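3-hydroxyisobutyrate dehydrogenase (Salmonella typhimurium, PDB 3G0O) probably oxidises L-threonate to 2-dehydro-L-erythronate, using NAD(+) in preference to NADP(+). Local coordinates at residues A62-V73 with L91-S102. Residues are numbered along the deposited sequence; the frame is centred on the assembly and turned at random.
Sequences AGVVDALVILVV and LMKPGSAVMVSS
Met92, a selenomethionine, reaches across to Leu68 on the face of the sheet that also carries Ile70. Its chain bends at the end (chi3 73°), which brings CE to 3.7 Å from Leu68 CB, while SE lies near Leu68 CD2. The two side chains cross at about a right angle, and Val65 CG2 also touches CE. Farther along the same face, Ile70 CD1 packs on Val98 CG1 at 3.8 Å. Helix 75-82 covers this end through Leu82 and Val78. On the other face, Val69 CG2 rests loosely on Met99 CB, and helix 148-161 packs over Val69, Ala67 and Ala97.

Between the faces, strands 67-70 and 97-100 run parallel, their short axes 14° apart. Five backbone bonds join the segments, from Ala97 N to Asp66 O through Ser101 N to Ile70 O. Strand 9-13 pairs with the other edge of 67-70, and 122-129 lies beyond 97-100, so both are inner strands of the Rossmann-type sheet.

At the N-terminal end, Lys93 extends alongside the 64-66 backbone. Its NZ forms a salt bridge with Asp66 OD1 at 3.2 Å, approaching from above the carboxylate plane. Arg153 also pairs with OD1, and His9 N binds OD2. One water joins Ala62 O and Val65 O to Lys93 N. Ser96 N bonds to Lys93 O and closes a type II turn; Ser96 OG adds a second bond to Lys93 O at 2.6 Å, in the carbonyl plane.

At the C-terminal end, a chi1 of 178° turns Ser102 OG away from its own N and toward Val72 O, to which it donates at 2.7 Å, from above the carbonyl plane. The side chain of Ser102 lies about 7 Å from that of Lys179, the predicted catalytic residue.

The two charges around Asp66 probably stabilise its carboxylate as an anion. The Ser102 bond ties the two strand exits together beside the probable active site.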
ATOM      1  N   ALA A  62     -33.323  16.414 -14.708  1.00 25.25           N
ATOM      2  CA  ALA A  62     -33.105  16.971 -13.374  1.00 26.18           C
ATOM      3  C   ALA A  62     -34.409  17.293 -12.648  1.00 26.01           C
ATOM      4  O   ALA A  62     -34.488  17.207 -11.421  1.00 24.82           O
ATOM      5  CB  ALA A  62     -32.241  18.224 -13.470  1.00 25.32           C
ATOM      6  N   GLY A  63     -35.434  17.656 -13.411  1.00 26.60           N
ATOM      7  CA  GLY A  63     -36.711  17.993 -12.815  1.00 27.29           C
ATOM      8  C   GLY A  63     -37.533  16.836 -12.275  1.00 27.58           C
ATOM      9  O   GLY A  63     -38.554  17.067 -11.627  1.00 28.99           O
ATOM     10  N   VAL A  64     -37.111  15.598 -12.518  1.00 27.00           N
ATOM     11  CA  VAL A  64     -37.878  14.454 -12.030  1.00 26.67           C
ATOM     12  C   VAL A  64     -37.121  13.505 -11.112  1.00 25.40           C
ATOM     13  O   VAL A  64     -37.730  12.657 -10.455  1.00 24.15           O
ATOM     14  CB  VAL A  64     -38.444  13.608 -13.196  1.00 28.66           C
ATOM     15  CG1 VAL A  64     -39.263  14.487 -14.124  1.00 29.59           C
ATOM     16  CG2 VAL A  64     -37.311  12.920 -13.946  1.00 28.39           C
ATOM     17  N   VAL A  65     -35.800  13.633 -11.061  1.00 21.87           N
ATOM     18  CA  VAL A  65     -35.017  12.741 -10.219  1.00 20.37           C
ATOM     19  C   VAL A  65     -35.196  13.002  -8.729  1.00 18.20           C
ATOM     20  O   VAL A  65     -35.388  14.139  -8.297  1.00 19.53           O
ATOM     21  CB  VAL A  65     -33.504  12.824 -10.546  1.00 18.59           C
ATOM     22  CG1 VAL A  65     -33.251  12.331 -11.958  1.00 20.14           C
ATOM     23  CG2 VAL A  65     -33.008  14.252 -10.371  1.00 19.23           C
ATOM     24  N   ASP A  66     -35.131  11.926  -7.955  1.00 18.88           N
ATOM     25  CA  ASP A  66     -35.240  11.989  -6.507  1.00 18.32           C
ATOM     26  C   ASP A  66     -33.841  12.265  -5.964  1.00 20.00           C
ATOM     27  O   ASP A  66     -33.672  12.797  -4.867  1.00 20.36           O
ATOM     28  CB  ASP A  66     -35.749  10.656  -5.972  1.00 19.99           C
ATOM     29  CG  ASP A  66     -37.157  10.351  -6.435  1.00 22.92           C
ATOM     30  OD1 ASP A  66     -38.083  11.053  -5.988  1.00 25.00           O
ATOM     31  OD2 ASP A  66     -37.342   9.426  -7.252  1.00 25.71           O
ATOM     32  N   ALA A  67     -32.838  11.899  -6.751  1.00 18.41           N
ATOM     33  CA  ALA A  67     -31.452  12.104  -6.355  1.00 19.08           C
ATOM     34  C   ALA A  67     -30.566  12.280  -7.573  1.00 18.68           C
ATOM     35  O   ALA A  67     -30.779  11.652  -8.609  1.00 18.18           O
ATOM     36  CB  ALA A  67     -30.961  10.917  -5.527  1.00 17.43           C
ATOM     37  N   LEU A  68     -29.572  13.149  -7.439  1.00 17.89           N
ATOM     38  CA  LEU A  68     -28.625  13.393  -8.516  1.00 18.18           C
ATOM     39  C   LEU A  68     -27.239  13.129  -7.941  1.00 17.76           C
ATOM     40  O   LEU A  68     -26.879  13.701  -6.912  1.00 21.25           O
ATOM     41  CB  LEU A  68     -28.709  14.842  -8.997  1.00 18.69           C
ATOM     42  CG  LEU A  68     -27.901  15.161 -10.259  1.00 19.01           C
ATOM     43  CD1 LEU A  68     -28.645  14.619 -11.475  1.00 18.33           C
ATOM     44  CD2 LEU A  68     -27.701  16.664 -10.393  1.00 20.18           C
ATOM     45  N   VAL A  69     -26.478  12.249  -8.585  1.00 17.50           N
ATOM     46  CA  VAL A  69     -25.121  11.936  -8.135  1.00 17.13           C
ATOM     47  C   VAL A  69     -24.155  12.586  -9.118  1.00 18.21           C
ATOM     48  O   VAL A  69     -24.280  12.405 -10.329  1.00 18.36           O
ATOM     49  CB  VAL A  69     -24.854  10.411  -8.116  1.00 18.82           C
ATOM     50  CG1 VAL A  69     -23.461  10.126  -7.551  1.00 17.82           C
ATOM     51  CG2 VAL A  69     -25.921   9.704  -7.300  1.00 19.09           C
ATOM     52  N   ILE A  70     -23.197  13.347  -8.596  1.00 18.21           N
ATOM     53  CA  ILE A  70     -22.227  14.024  -9.443  1.00 18.43           C
ATOM     54  C   ILE A  70     -20.823  13.465  -9.236  1.00 18.75           C
ATOM     55  O   ILE A  70     -20.188  13.702  -8.203  1.00 18.73           O
ATOM     56  CB  ILE A  70     -22.224  15.540  -9.162  1.00 18.95           C
ATOM     57  CG1 ILE A  70     -23.646  16.089  -9.314  1.00 19.04           C
ATOM     58  CG2 ILE A  70     -21.267  16.250 -10.110  1.00 20.69           C
ATOM     59  CD1 ILE A  70     -23.782  17.563  -8.976  1.00 17.44           C
ATOM     60  N   LEU A  71     -20.352  12.713 -10.225  1.00 18.36           N
ATOM     61  CA  LEU A  71     -19.026  12.104 -10.177  1.00 20.73           C
ATOM     62  C   LEU A  71     -18.147  12.768 -11.228  1.00 22.06           C
ATOM     63  O   LEU A  71     -18.028  12.284 -12.356  1.00 22.32           O
ATOM     64  CB  LEU A  71     -19.137  10.600 -10.447  1.00 20.56           C
ATOM     65  CG  LEU A  71     -19.857   9.776  -9.373  1.00 22.84           C
ATOM     66  CD1 LEU A  71     -20.583   8.612 -10.010  1.00 24.76           C
ATOM     67  CD2 LEU A  71     -18.856   9.284  -8.340  1.00 24.04           C
ATOM     68  N   VAL A  72     -17.541  13.889 -10.852  1.00 22.55           N
ATOM     69  CA  VAL A  72     -16.677  14.630 -11.755  1.00 23.69           C
ATOM     70  C   VAL A  72     -15.315  14.911 -11.123  1.00 24.86           C
ATOM     71  O   VAL A  72     -15.113  14.698  -9.928  1.00 24.68           O
ATOM     72  CB  VAL A  72     -17.341  15.956 -12.194  1.00 24.23           C
ATOM     73  CG1 VAL A  72     -18.604  15.654 -12.987  1.00 23.00           C
ATOM     74  CG2 VAL A  72     -17.667  16.812 -10.980  1.00 23.90           C
ATOM     75  N   VAL A  73     -14.392  15.403 -11.939  1.00 24.51           N
ATOM     76  CA  VAL A  73     -13.027  15.674 -11.504  1.00 26.17           C
ATOM     77  C   VAL A  73     -12.824  16.763 -10.455  1.00 24.92           C
ATOM     78  O   VAL A  73     -12.097  16.556  -9.483  1.00 25.75           O
ATOM     79  CB  VAL A  73     -12.126  15.999 -12.726  1.00 26.62           C
ATOM     80  CG1 VAL A  73     -10.722  16.348 -12.270  1.00 29.21           C
ATOM     81  CG2 VAL A  73     -12.085  14.806 -13.667  1.00 29.13           C
ATOM     82  N   LEU A  91     -33.809  23.367 -11.214  1.00 27.52           N
ATOM     83  CA  LEU A  91     -34.863  22.589 -11.853  1.00 27.13           C
ATOM     84  C   LEU A  91     -35.308  21.436 -10.969  1.00 27.57           C
ATOM     85  O   LEU A  91     -36.361  20.843 -11.185  1.00 27.44           O
ATOM     86  CB  LEU A  91     -34.361  22.027 -13.176  1.00 26.95           C
ATOM     87  CG  LEU A  91     -33.891  23.042 -14.210  1.00 28.47           C
ATOM     88  CD1 LEU A  91     -33.357  22.290 -15.416  1.00 28.62           C
ATOM     89  CD2 LEU A  91     -35.041  23.957 -14.600  1.00 26.79           C
HETATM   90  N   MSE A  92     -34.484  21.118  -9.977  1.00 26.33           N
HETATM   91  CA  MSE A  92     -34.752  20.019  -9.063  1.00 26.48           C
HETATM   92  C   MSE A  92     -35.909  20.290  -8.115  1.00 25.33           C
HETATM   93  O   MSE A  92     -36.074  21.400  -7.610  1.00 24.72           O
HETATM   94  CB  MSE A  92     -33.475  19.682  -8.288  1.00 27.63           C
HETATM   95  CG  MSE A  92     -32.403  19.115  -9.208  1.00 30.20           C
HETATM   96 SE   MSE A  92     -30.801  18.509  -8.347  1.00 33.88          SE
HETATM   97  CE  MSE A  92     -31.457  16.905  -7.528  1.00 27.94           C
ATOM     98  N   LYS A  93     -36.707  19.259  -7.873  1.00 25.20           N
ATOM     99  CA  LYS A  93     -37.861  19.399  -7.004  1.00 26.62           C
ATOM    100  C   LYS A  93     -37.492  19.418  -5.529  1.00 26.10           C
ATOM    101  O   LYS A  93     -36.543  18.764  -5.102  1.00 27.08           O
ATOM    102  CB  LYS A  93     -38.869  18.273  -7.275  1.00 27.08           C
ATOM    103  CG  LYS A  93     -38.285  16.876  -7.144  1.00 29.05           C
ATOM    104  CD  LYS A  93     -39.289  15.790  -7.505  1.00 29.93           C
ATOM    105  CE  LYS A  93     -38.580  14.465  -7.703  1.00 31.12           C
ATOM    106  NZ  LYS A  93     -39.532  13.318  -7.703  1.00 30.91           N
ATOM    107  N   PRO A  94     -38.250  20.179  -4.726  1.00 26.08           N
ATOM    108  CA  PRO A  94     -37.998  20.278  -3.286  1.00 25.02           C
ATOM    109  C   PRO A  94     -37.866  18.909  -2.620  1.00 24.58           C
ATOM    110  O   PRO A  94     -38.621  17.982  -2.921  1.00 24.63           O
ATOM    111  CB  PRO A  94     -39.214  21.047  -2.783  1.00 25.46           C
ATOM    112  CG  PRO A  94     -39.537  21.942  -3.935  1.00 24.95           C
ATOM    113  CD  PRO A  94     -39.416  20.997  -5.107  1.00 26.28           C
ATOM    114  N   GLY A  95     -36.902  18.787  -1.715  1.00 25.17           N
ATOM    115  CA  GLY A  95     -36.707  17.528  -1.022  1.00 24.97           C
ATOM    116  C   GLY A  95     -35.764  16.556  -1.710  1.00 24.94           C
ATOM    117  O   GLY A  95     -35.334  15.585  -1.090  1.00 25.88           O
ATOM    118  N   SER A  96     -35.447  16.797  -2.982  1.00 23.12           N
ATOM    119  CA  SER A  96     -34.543  15.908  -3.711  1.00 23.35           C
ATOM    120  C   SER A  96     -33.127  16.079  -3.162  1.00 21.99           C
ATOM    121  O   SER A  96     -32.820  17.088  -2.534  1.00 21.08           O
ATOM    122  CB  SER A  96     -34.586  16.205  -5.216  1.00 22.05           C
ATOM    123  OG  SER A  96     -34.228  17.543  -5.507  1.00 25.60           O
ATOM    124  N   ALA A  97     -32.265  15.096  -3.394  1.00 21.01           N
ATOM    125  CA  ALA A  97     -30.902  15.171  -2.876  1.00 20.23           C
ATOM    126  C   ALA A  97     -29.816  15.176  -3.942  1.00 20.92           C
ATOM    127  O   ALA A  97     -29.971  14.598  -5.016  1.00 20.88           O
ATOM    128  CB  ALA A  97     -30.659  14.019  -1.910  1.00 19.13           C
ATOM    129  N   VAL A  98     -28.709  15.842  -3.633  1.00 20.31           N
ATOM    130  CA  VAL A  98     -27.577  15.887  -4.543  1.00 19.97           C
ATOM    131  C   VAL A  98     -26.392  15.271  -3.815  1.00 19.35           C
ATOM    132  O   VAL A  98     -25.999  15.739  -2.750  1.00 20.30           O
ATOM    133  CB  VAL A  98     -27.202  17.322  -4.948  1.00 20.88           C
ATOM    134  CG1 VAL A  98     -25.970  17.290  -5.835  1.00 20.28           C
ATOM    135  CG2 VAL A  98     -28.356  17.980  -5.675  1.00 20.85           C
HETATM  136  N   MSE A  99     -25.848  14.202  -4.383  1.00 19.18           N
HETATM  137  CA  MSE A  99     -24.706  13.522  -3.797  1.00 18.92           C
HETATM  138  C   MSE A  99     -23.481  13.941  -4.603  1.00 18.06           C
HETATM  139  O   MSE A  99     -23.309  13.511  -5.745  1.00 17.94           O
HETATM  140  CB  MSE A  99     -24.907  12.010  -3.881  1.00 20.44           C
HETATM  141  CG  MSE A  99     -23.827  11.192  -3.197  1.00 21.92           C
HETATM  142 SE   MSE A  99     -24.164   9.288  -3.349  1.00 32.85          SE
HETATM  143  CE  MSE A  99     -22.343   8.648  -3.543  1.00 27.02           C
ATOM    144  N   VAL A 100     -22.650  14.800  -4.020  1.00 17.70           N
ATOM    145  CA  VAL A 100     -21.452  15.271  -4.703  1.00 15.95           C
ATOM    146  C   VAL A 100     -20.308  14.314  -4.398  1.00 16.18           C
ATOM    147  O   VAL A 100     -19.868  14.201  -3.254  1.00 15.76           O
ATOM    148  CB  VAL A 100     -21.074  16.703  -4.254  1.00 16.64           C
ATOM    149  CG1 VAL A 100     -19.856  17.193  -5.029  1.00 17.27           C
ATOM    150  CG2 VAL A 100     -22.250  17.646  -4.481  1.00 18.88           C
ATOM    151  N   SER A 101     -19.843  13.613  -5.426  1.00 14.97           N
ATOM    152  CA  SER A 101     -18.767  12.648  -5.269  1.00 16.14           C
ATOM    153  C   SER A 101     -17.591  13.000  -6.177  1.00 17.52           C
ATOM    154  O   SER A 101     -17.364  12.371  -7.212  1.00 16.93           O
ATOM    155  CB  SER A 101     -19.291  11.250  -5.589  1.00 16.86           C
ATOM    156  OG  SER A 101     -20.400  10.934  -4.755  1.00 16.63           O
ATOM    157  N   SER A 102     -16.849  14.019  -5.774  1.00 17.46           N
ATOM    158  CA  SER A 102     -15.694  14.488  -6.531  1.00 17.13           C
ATOM    159  C   SER A 102     -14.527  14.568  -5.547  1.00 18.34           C
ATOM    160  O   SER A 102     -14.446  13.785  -4.608  1.00 18.25           O
ATOM    161  CB  SER A 102     -16.006  15.874  -7.110  1.00 18.13           C
ATOM    162  OG  SER A 102     -14.911  16.417  -7.825  1.00 23.40           O
TER
HETATM  163  O   HOH W   1     -36.047  16.611  -9.342  1.00 33.42           O
HETATM  164  O   HOH W   2     -40.697  11.708  -5.291  1.00 37.58           O